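Local coordinates for mandelate racemase/muconate lactonizing enzyme family protein (PDB 3T4W) that probably acts as a lyase of the enolase superfamily, abstracting a proton alpha to a substrate carboxylate, although its own substrate is not established, at residues L367-I372 with G388-E393; L28-T33 with I46-T51; L243-A248 with A273-V278. One frame throughout, in Å; residues are numbered along the deposited sequence.

Contact 1: residues L367-I372 with G388-E393; sequences LIKSTI and GLEVDE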
loop_
_atom_site.group_PDB
_atom_site.type_symbol
_atom_site.label_atom_id
_atom_site.label_comp_id
_atom_site.label_asym_id
_atom_site.label_seq_id
_atom_site.Cartn_x
_atom_site.Cartn_y
_atom_site.Cartn_z
ATOM N N LEU A 367 46.039 -15.656 -20.029
ATOM C CA LEU A 367 46.328 -14.581 -19.095
ATOM C C LEU A 367 46.414 -15.117 -17.670
ATOM O O LEU A 367 46.971 -14.475 -16.782
ATOM C CB LEU A 367 45.270 -13.491 -19.193
ATOM C CG LEU A 367 45.584 -12.252 -18.364
ATOM C CD1 LEU A 367 46.924 -11.672 -18.793
ATOM C CD2 LEU A 367 44.458 -11.225 -18.488
ATOM N N ILE A 368 45.860 -16.302 -17.455
ATOM C CA ILE A 368 45.966 -16.949 -16.158
ATOM C C ILE A 368 46.519 -18.369 -16.313
ATOM O O ILE A 368 46.161 -19.282 -15.559
ATOM C CB ILE A 368 44.613 -16.951 -15.409
ATOM C CG1 ILE A 368 43.554 -17.719 -16.198
ATOM C CG2 ILE A 368 44.150 -15.530 -15.148
ATOM C CD1 ILE A 368 42.300 -18.016 -15.395
ATOM N N LYS A 369 47.392 -18.538 -17.304
ATOM C CA LYS A 369 48.005 -19.827 -17.614
ATOM C C LYS A 369 47.060 -21.015 -17.412
ATOM O O LYS A 369 47.466 -22.063 -16.906
ATOM C CB LYS A 369 49.281 -20.035 -16.793
ATOM C CG LYS A 369 50.331 -18.968 -16.976
ATOM C CD LYS A 369 51.618 -19.376 -16.274
ATOM C CE LYS A 369 52.660 -18.271 -16.312
ATOM N NZ LYS A 369 52.210 -17.110 -15.503
ATOM N N SER A 370 45.803 -20.841 -17.795
ATOM C CA SER A 370 44.820 -21.923 -17.748
ATOM C C SER A 370 44.568 -22.504 -16.349
ATOM O O SER A 370 44.128 -23.642 -16.229
ATOM C CB SER A 370 45.229 -23.047 -18.705
ATOM O OG SER A 370 45.571 -22.522 -19.975
ATOM N N THR A 371 44.831 -21.727 -15.301
ATOM C CA THR A 371 44.706 -22.238 -13.936
ATOM C C THR A 371 43.262 -22.506 -13.523
ATOM O O THR A 371 42.993 -23.392 -12.714
ATOM C CB THR A 371 45.375 -21.312 -12.906
ATOM O OG1 THR A 371 44.887 -19.974 -13.066
ATOM C CG2 THR A 371 46.892 -21.337 -13.085
ATOM N N ILE A 372 42.337 -21.729 -14.074
ATOM C CA ILE A 372 40.924 -22.002 -13.895
ATOM C C ILE A 372 40.288 -22.149 -15.269
ATOM O O ILE A 372 40.541 -21.344 -16.162
ATOM C CB ILE A 372 40.233 -20.879 -13.118
ATOM C CG1 ILE A 372 40.923 -20.661 -11.768
ATOM C CG2 ILE A 372 38.779 -21.211 -12.909
ATOM C CD1 ILE A 372 40.150 -19.761 -10.827
ATOM N N GLY A 388 43.584 -18.675 -6.837
ATOM C CA GLY A 388 43.978 -19.911 -7.489
ATOM C C GLY A 388 44.549 -19.674 -8.874
ATOM O O GLY A 388 44.518 -20.558 -9.729
ATOM N N LEU A 389 45.087 -18.478 -9.090
ATOM C CA LEU A 389 45.564 -18.080 -10.408
ATOM C C LEU A 389 47.076 -17.958 -10.530
ATOM O O LEU A 389 47.766 -17.603 -9.575
ATOM C CB LEU A 389 44.966 -16.729 -10.779
ATOM C CG LEU A 389 43.453 -16.626 -10.704
ATOM C CD1 LEU A 389 43.037 -15.213 -11.086
ATOM C CD2 LEU A 389 42.834 -17.663 -11.620
ATOM N N GLU A 390 47.576 -18.247 -11.725
ATOM C CA GLU A 390 48.897 -17.790 -12.133
ATOM C C GLU A 390 48.696 -16.694 -13.168
ATOM O O GLU A 390 48.508 -16.979 -14.356
ATOM C CB GLU A 390 49.710 -18.924 -12.755
ATOM C CG GLU A 390 50.455 -19.817 -11.775
ATOM C CD GLU A 390 51.532 -20.640 -12.474
ATOM O OE1 GLU A 390 51.329 -21.864 -12.640
ATOM O OE2 GLU A 390 52.569 -20.058 -12.879
ATOM N N VAL A 391 48.707 -15.444 -12.725
ATOM C CA VAL A 391 48.576 -14.332 -13.659
ATOM C C VAL A 391 49.861 -14.181 -14.475
ATOM O O VAL A 391 50.969 -14.244 -13.934
ATOM C CB VAL A 391 48.243 -13.011 -12.932
ATOM C CG1 VAL A 391 47.859 -11.936 -13.930
ATOM C CG2 VAL A 391 47.115 -13.226 -11.953
ATOM N N ASP A 392 49.716 -14.008 -15.782
ATOM C CA ASP A 392 50.878 -13.825 -16.648
ATOM C C ASP A 392 51.113 -12.344 -16.899
ATOM O O ASP A 392 50.684 -11.794 -17.913
ATOM C CB ASP A 392 50.700 -14.572 -17.967
ATOM C CG ASP A 392 51.949 -14.540 -18.838
ATOM O OD1 ASP A 392 52.820 -13.669 -18.623
ATOM O OD2 ASP A 392 52.048 -15.388 -19.753
ATOM N N GLU A 393 51.807 -11.705 -15.969
ATOM C CA GLU A 393 52.020 -10.270 -16.042
ATOM C C GLU A 393 52.706 -9.825 -17.328
ATOM O O GLU A 393 52.296 -8.847 -17.946
ATOM C CB GLU A 393 52.821 -9.784 -14.843
ATOM C CG GLU A 393 53.119 -8.302 -14.899
ATOM C CD GLU A 393 53.704 -7.800 -13.607
ATOM O OE1 GLU A 393 53.745 -8.585 -12.634
ATOM O OE2 GLU A 393 54.121 -6.625 -13.562
#
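K369 and E390 meet where helix 362-367 ends in a Schellman motif, with K369 at the C-prime position, and the chain reverses through a type I' beta turn from I368 to T371. From CB the K369 side chain points at 388-393. CB and then CG pass the carbonyl of E390, with CG 3.8 Å from E390 O. Further out the two side chains cross at about a right angle, K369 CD lying 3.6 Å from E390 OE2. The bend at chi4 (67°) takes K369 NZ back over D392, 3.7 Å from its CA, while the salt bridge from NZ to E390 OE2 is long at 4.0 Å. The backbones are joined by one good bond: D392 N reaches L367 O at 3.0 Å, 165° at the hydrogen, with the donor above the carbonyl plane. D392 itself is an N-cap, its OD1 accepting from L395 N of helix 393-398. On the apolar side, L389 CD2 lies against I368 CD1 and I372 CD1. I368 O is gripped twice within the turn, by T371 N and, in the carbonyl plane, by T371 OG1 at 2.9 Å; E390 N adds only a weak bond to that hydroxyl oxygen.

Contact 2: residues L28-T33 with I46-T51; sequences LEVIVT and ILVKLT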
loop_
_atom_site.group_PDB
_atom_site.type_symbol
_atom_site.label_atom_id
_atom_site.label_comp_id
_atom_site.label_asym_id
_atom_site.label_seq_id
_atom_site.Cartn_x
_atom_site.Cartn_y
_atom_site.Cartn_z
ATOM N N LEU A 28 51.330 -0.784 -5.047
ATOM C CA LEU A 28 50.229 -0.877 -5.990
ATOM C C LEU A 28 50.732 -0.684 -7.404
ATOM O O LEU A 28 51.401 0.306 -7.705
ATOM C CB LEU A 28 49.163 0.174 -5.683
ATOM C CG LEU A 28 48.394 0.653 -6.919
ATOM C CD1 LEU A 28 47.267 -0.304 -7.255
ATOM C CD2 LEU A 28 47.867 2.066 -6.720
ATOM N N GLU A 29 50.413 -1.640 -8.268
ATOM C CA GLU A 29 50.637 -1.491 -9.703
ATOM C C GLU A 29 49.319 -1.610 -10.455
ATOM O O GLU A 29 48.508 -2.499 -10.175
ATOM C CB GLU A 29 51.636 -2.525 -10.223
ATOM C CG GLU A 29 53.082 -2.058 -10.182
ATOM C CD GLU A 29 54.058 -3.177 -10.492
ATOM O OE1 GLU A 29 53.796 -3.948 -11.438
ATOM O OE2 GLU A 29 55.086 -3.290 -9.789
ATOM N N VAL A 30 49.104 -0.701 -11.398
ATOM C CA VAL A 30 47.929 -0.750 -12.255
ATOM C C VAL A 30 48.358 -1.191 -13.641
ATOM O O VAL A 30 49.350 -0.697 -14.178
ATOM C CB VAL A 30 47.231 0.626 -12.355
ATOM C CG1 VAL A 30 46.216 0.626 -13.486
ATOM C CG2 VAL A 30 46.564 0.976 -11.041
ATOM N N ILE A 31 47.626 -2.129 -14.224
ATOM C CA ILE A 31 47.967 -2.590 -15.560
ATOM C C ILE A 31 46.724 -2.671 -16.425
ATOM O O ILE A 31 45.796 -3.421 -16.122
ATOM C CB ILE A 31 48.627 -3.972 -15.537
ATOM C CG1 ILE A 31 49.918 -3.949 -14.715
ATOM C CG2 ILE A 31 48.885 -4.459 -16.956
ATOM C CD1 ILE A 31 50.477 -5.342 -14.446
ATOM N N VAL A 32 46.713 -1.892 -17.500
ATOM C CA VAL A 32 45.625 -1.935 -18.462
ATOM C C VAL A 32 46.015 -2.791 -19.668
ATOM O O VAL A 32 46.943 -2.468 -20.405
ATOM C CB VAL A 32 45.238 -0.524 -18.919
ATOM C CG1 VAL A 32 44.183 -0.590 -20.008
ATOM C CG2 VAL A 32 44.753 0.290 -17.732
ATOM N N THR A 33 45.307 -3.896 -19.854
ATOM C CA THR A 33 45.610 -4.809 -20.942
ATOM C C THR A 33 44.431 -4.873 -21.899
ATOM O O THR A 33 43.287 -4.715 -21.491
ATOM C CB THR A 33 45.943 -6.213 -20.411
ATOM O OG1 THR A 33 46.715 -6.927 -21.383
ATOM C CG2 THR A 33 44.669 -6.982 -20.093
ATOM N N ILE A 46 41.055 -3.629 -16.593
ATOM C CA ILE A 46 41.886 -2.930 -15.615
ATOM C C ILE A 46 42.305 -3.854 -14.463
ATOM O O ILE A 46 41.505 -4.168 -13.567
ATOM C CB ILE A 46 41.195 -1.678 -15.067
ATOM C CG1 ILE A 46 40.806 -0.747 -16.221
ATOM C CG2 ILE A 46 42.114 -0.944 -14.110
ATOM C CD1 ILE A 46 39.728 0.265 -15.871
ATOM N N LEU A 47 43.559 -4.304 -14.505
ATOM C CA LEU A 47 44.114 -5.128 -13.439
ATOM C C LEU A 47 44.861 -4.262 -12.427
ATOM O O LEU A 47 45.520 -3.283 -12.788
ATOM C CB LEU A 47 45.062 -6.195 -14.005
ATOM C CG LEU A 47 44.589 -6.983 -15.231
ATOM C CD1 LEU A 47 45.720 -7.826 -15.774
ATOM C CD2 LEU A 47 43.371 -7.851 -14.920
ATOM N N VAL A 48 44.736 -4.626 -11.157
ATOM C CA VAL A 48 45.551 -4.056 -10.102
ATOM C C VAL A 48 46.351 -5.193 -9.491
ATOM O O VAL A 48 45.835 -6.296 -9.290
ATOM C CB VAL A 48 44.707 -3.368 -9.002
ATOM C CG1 VAL A 48 44.011 -2.130 -9.548
ATOM C CG2 VAL A 48 43.701 -4.344 -8.382
ATOM N N LYS A 49 47.620 -4.933 -9.217
ATOM C CA LYS A 49 48.461 -5.924 -8.571
ATOM C C LYS A 49 48.928 -5.347 -7.255
ATOM O O LYS A 49 49.627 -4.337 -7.231
ATOM C CB LYS A 49 49.658 -6.264 -9.452
ATOM C CG LYS A 49 50.837 -6.832 -8.696
ATOM C CD LYS A 49 52.026 -7.010 -9.614
ATOM C CE LYS A 49 53.138 -7.762 -8.915
ATOM N NZ LYS A 49 54.300 -8.011 -9.819
ATOM N N LEU A 50 48.521 -5.968 -6.155
ATOM C CA LEU A 50 48.938 -5.484 -4.846
ATOM C C LEU A 50 49.999 -6.374 -4.208
ATOM O O LEU A 50 50.030 -7.583 -4.428
ATOM C CB LEU A 50 47.735 -5.288 -3.916
ATOM C CG LEU A 50 46.784 -4.162 -4.337
ATOM C CD1 LEU A 50 45.599 -4.096 -3.397
ATOM C CD2 LEU A 50 47.477 -2.807 -4.415
ATOM N N THR A 51 50.877 -5.750 -3.431
ATOM C CA THR A 51 51.920 -6.454 -2.707
ATOM C C THR A 51 51.977 -5.916 -1.280
ATOM O O THR A 51 51.946 -4.703 -1.068
ATOM C CB THR A 51 53.292 -6.246 -3.377
ATOM O OG1 THR A 51 53.182 -6.478 -4.790
ATOM C CG2 THR A 51 54.345 -7.189 -2.778
#
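The first beta hairpin of the N-terminal capping domain supplies this contact: strands 28-33 and 46-51 pair antiparallel, their axes 4.7 Å apart at closest and 160° between directions, in a three-stranded sheet that 57-62 completes on the far side of 46-51. The register is regular. E29 with K49 and I31 with L47 are hydrogen-bonded pairs, whereas L28 with L50, V30 with V48 and V32 with I46 are non-hydrogen-bonded. Four backbone bonds close the ladder; K49 N to E29 O is 2.8 Å and the straightest, I31 N to L47 O, opens 175° at the hydrogen.

Side chains separate by face. On the face of L28, V30, V32, I46, V48 and L50 the contacts are wholly apolar: L50 CD2 turns back toward its partner strand and lies 3.7 Å from L28 CB, and V30 CG2 approaches V48 CG1 at 4.3 Å. Helices 69-83 and 110-130 cover this face, with F80 and L119 among the residues it touches. On the other face L47 CB rests 3.6 Å from I31 O, while E29 and K49 lie side by side and point the same way. K49 CG is anti to the backbone N (chi1 157°), which lays the extended chain alongside E29, K49 CD passing 4.0 Å from E29 OE1. The charged ends, K49 NZ and E29 OE1, stay 4.4 Å apart, too far for a salt bridge.

Each charge has its firmer partner in helix 393-398: E29 bridges to R397 and K49 to E393. The paired charges probably do more to hold the hairpin to that helix than to tie the two strands to each other, with the alternation of charges probably offsetting the close approach of the E29 and E393 carboxylates.

Contact 3: residues L243-A248 with A273-V278; sequences LGNAIA and AVPIPV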
loop_
_atom_site.group_PDB
_atom_site.type_symbol
_atom_site.label_atom_id
_atom_site.label_comp_id
_atom_site.label_asym_id
_atom_site.label_seq_id
_atom_site.Cartn_x
_atom_site.Cartn_y
_atom_site.Cartn_z
ATOM N N LEU A 243 8.091 -6.143 -25.563
ATOM C CA LEU A 243 9.074 -7.140 -25.984
ATOM C C LEU A 243 8.950 -8.416 -25.152
ATOM O O LEU A 243 8.864 -9.516 -25.693
ATOM C CB LEU A 243 10.499 -6.578 -25.899
ATOM C CG LEU A 243 11.643 -7.515 -26.306
ATOM C CD1 LEU A 243 11.484 -7.987 -27.738
ATOM C CD2 LEU A 243 12.997 -6.843 -26.121
ATOM N N GLY A 244 8.932 -8.259 -23.832
ATOM C CA GLY A 244 8.845 -9.387 -22.923
ATOM C C GLY A 244 7.685 -10.314 -23.214
ATOM O O GLY A 244 7.834 -11.531 -23.203
ATOM N N ASN A 245 6.523 -9.739 -23.484
ATOM C CA ASN A 245 5.351 -10.547 -23.765
ATOM C C ASN A 245 5.446 -11.270 -25.103
ATOM O O ASN A 245 4.777 -12.286 -25.320
ATOM C CB ASN A 245 4.087 -9.691 -23.720
ATOM C CG ASN A 245 3.653 -9.381 -22.311
ATOM O OD1 ASN A 245 3.744 -10.229 -21.417
ATOM N ND2 ASN A 245 3.172 -8.159 -22.100
ATOM N N ALA A 246 6.267 -10.738 -26.001
ATOM C CA ALA A 246 6.412 -11.317 -27.331
ATOM C C ALA A 246 7.340 -12.530 -27.324
ATOM O O ALA A 246 7.150 -13.453 -28.111
ATOM C CB ALA A 246 6.891 -10.273 -28.332
ATOM N N ILE A 247 8.327 -12.538 -26.429
ATOM C CA ILE A 247 9.259 -13.666 -26.339
ATOM C C ILE A 247 8.895 -14.675 -25.232
ATOM O O ILE A 247 9.549 -15.714 -25.079
ATOM C CB ILE A 247 10.701 -13.193 -26.133
ATOM C CG1 ILE A 247 10.831 -12.481 -24.785
ATOM C CG2 ILE A 247 11.147 -12.299 -27.294
ATOM C CD1 ILE A 247 12.163 -11.820 -24.577
ATOM N N ALA A 248 7.847 -14.378 -24.470
ATOM C CA ALA A 248 7.444 -15.252 -23.367
ATOM C C ALA A 248 7.105 -16.679 -23.811
ATOM O O ALA A 248 7.370 -17.634 -23.088
ATOM C CB ALA A 248 6.288 -14.641 -22.597
ATOM N N ALA A 273 4.493 -7.253 -15.145
ATOM C CA ALA A 273 3.654 -7.253 -16.342
ATOM C C ALA A 273 4.026 -8.336 -17.361
ATOM O O ALA A 273 3.311 -8.536 -18.347
ATOM C CB ALA A 273 3.655 -5.865 -16.997
ATOM N N VAL A 274 5.139 -9.022 -17.121
ATOM C CA VAL A 274 5.625 -10.063 -18.017
ATOM C C VAL A 274 5.808 -11.358 -17.226
ATOM O O VAL A 274 6.057 -11.322 -16.022
ATOM C CB VAL A 274 6.982 -9.670 -18.685
ATOM C CG1 VAL A 274 6.916 -8.262 -19.292
ATOM C CG2 VAL A 274 8.137 -9.773 -17.688
ATOM N N PRO A 275 5.670 -12.510 -17.894
ATOM C CA PRO A 275 5.839 -13.801 -17.214
ATOM C C PRO A 275 7.304 -14.167 -16.961
ATOM O O PRO A 275 7.551 -15.054 -16.145
ATOM C CB PRO A 275 5.232 -14.808 -18.202
ATOM C CG PRO A 275 4.492 -13.995 -19.209
ATOM C CD PRO A 275 5.198 -12.679 -19.272
ATOM N N ILE A 276 8.247 -13.510 -17.639
ATOM C CA ILE A 276 9.662 -13.873 -17.509
ATOM C C ILE A 276 10.299 -13.318 -16.236
ATOM O O ILE A 276 10.089 -12.161 -15.874
ATOM C CB ILE A 276 10.514 -13.406 -18.726
ATOM C CG1 ILE A 276 9.784 -13.649 -20.042
ATOM C CG2 ILE A 276 11.890 -14.067 -18.740
ATOM C CD1 ILE A 276 9.276 -12.373 -20.657
ATOM N N PRO A 277 11.089 -14.153 -15.547
ATOM C CA PRO A 277 11.890 -13.646 -14.432
ATOM C C PRO A 277 12.822 -12.542 -14.924
ATOM O O PRO A 277 13.457 -12.684 -15.975
ATOM C CB PRO A 277 12.711 -14.868 -14.009
ATOM C CG PRO A 277 11.908 -16.048 -14.484
ATOM C CD PRO A 277 11.272 -15.599 -15.757
ATOM N N VAL A 278 12.901 -11.452 -14.173
ATOM C CA VAL A 278 13.785 -10.355 -14.536
ATOM C C VAL A 278 15.164 -10.448 -13.857
ATOM O O VAL A 278 15.262 -10.670 -12.650
ATOM C CB VAL A 278 13.137 -9.003 -14.221
ATOM C CG1 VAL A 278 14.049 -7.871 -14.649
ATOM C CG2 VAL A 278 11.791 -8.896 -14.921
#
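The side chain of N245 meets the P275 ring at about a right angle, with N245 OD1 3.6 Å from P275 CD. With CG beside its own backbone N (chi1 -77°), N245 carries its amide toward the chain leaving helix 264-273, where OD1 faces A273 O at 3.5 Å, two acceptors with no bond between them. No hydrogen bond crosses between the segments, and the contact is made by shape. A248 points its methyl toward the same proline, CB lying 3.9 Å from P275 CG and 4.0 Å from P275 CD; the methyl thus touches both ring carbons, the amide oxygen CD. Both segments belong to the alternating beta/alpha architecture of the enolase-type barrel: helix 237-247 follows strand 226-229, and the other segment leads from helix 264-273 into strand 278-280. I276 reaches in deeper than P275. Its CB points at the helix end, and CD1 packs against A248 CB at 4.2 Å and I247 CG1 at 4.4 Å; Y255 and P252 also touch this isoleucine. Cutting N245 back to an alanine would probably remove the amide oxygen's contact with P275 CD, open a gap beside A273 and P275, and take away packing on P275 of a third subunit. The reciprocal pair recurs at the other interface, where P275 packs on N245 of a second subunit.

In the fold
Along the chain contact 2 closes first, then contact 3, then contact 1. Contacts 1 and 2 are neighbours, their centres 14 Å apart, and they touch directly: E393 OE1 lies 2.9 Å from K49 NZ in a salt bridge. The loop 388-393 and the helix it starts thus return late in the chain to the N-terminal sheet, so that the C-terminal segment packs back on the capping domain. Contact 3 lies on the opposite side of the chain's centre, about 40 Å between centres from either. It belongs to the barrel, beside the N-terminal end of strand 278-280, and its outer residues meet neighbouring subunits, whereas contacts 1 and 2 touch none.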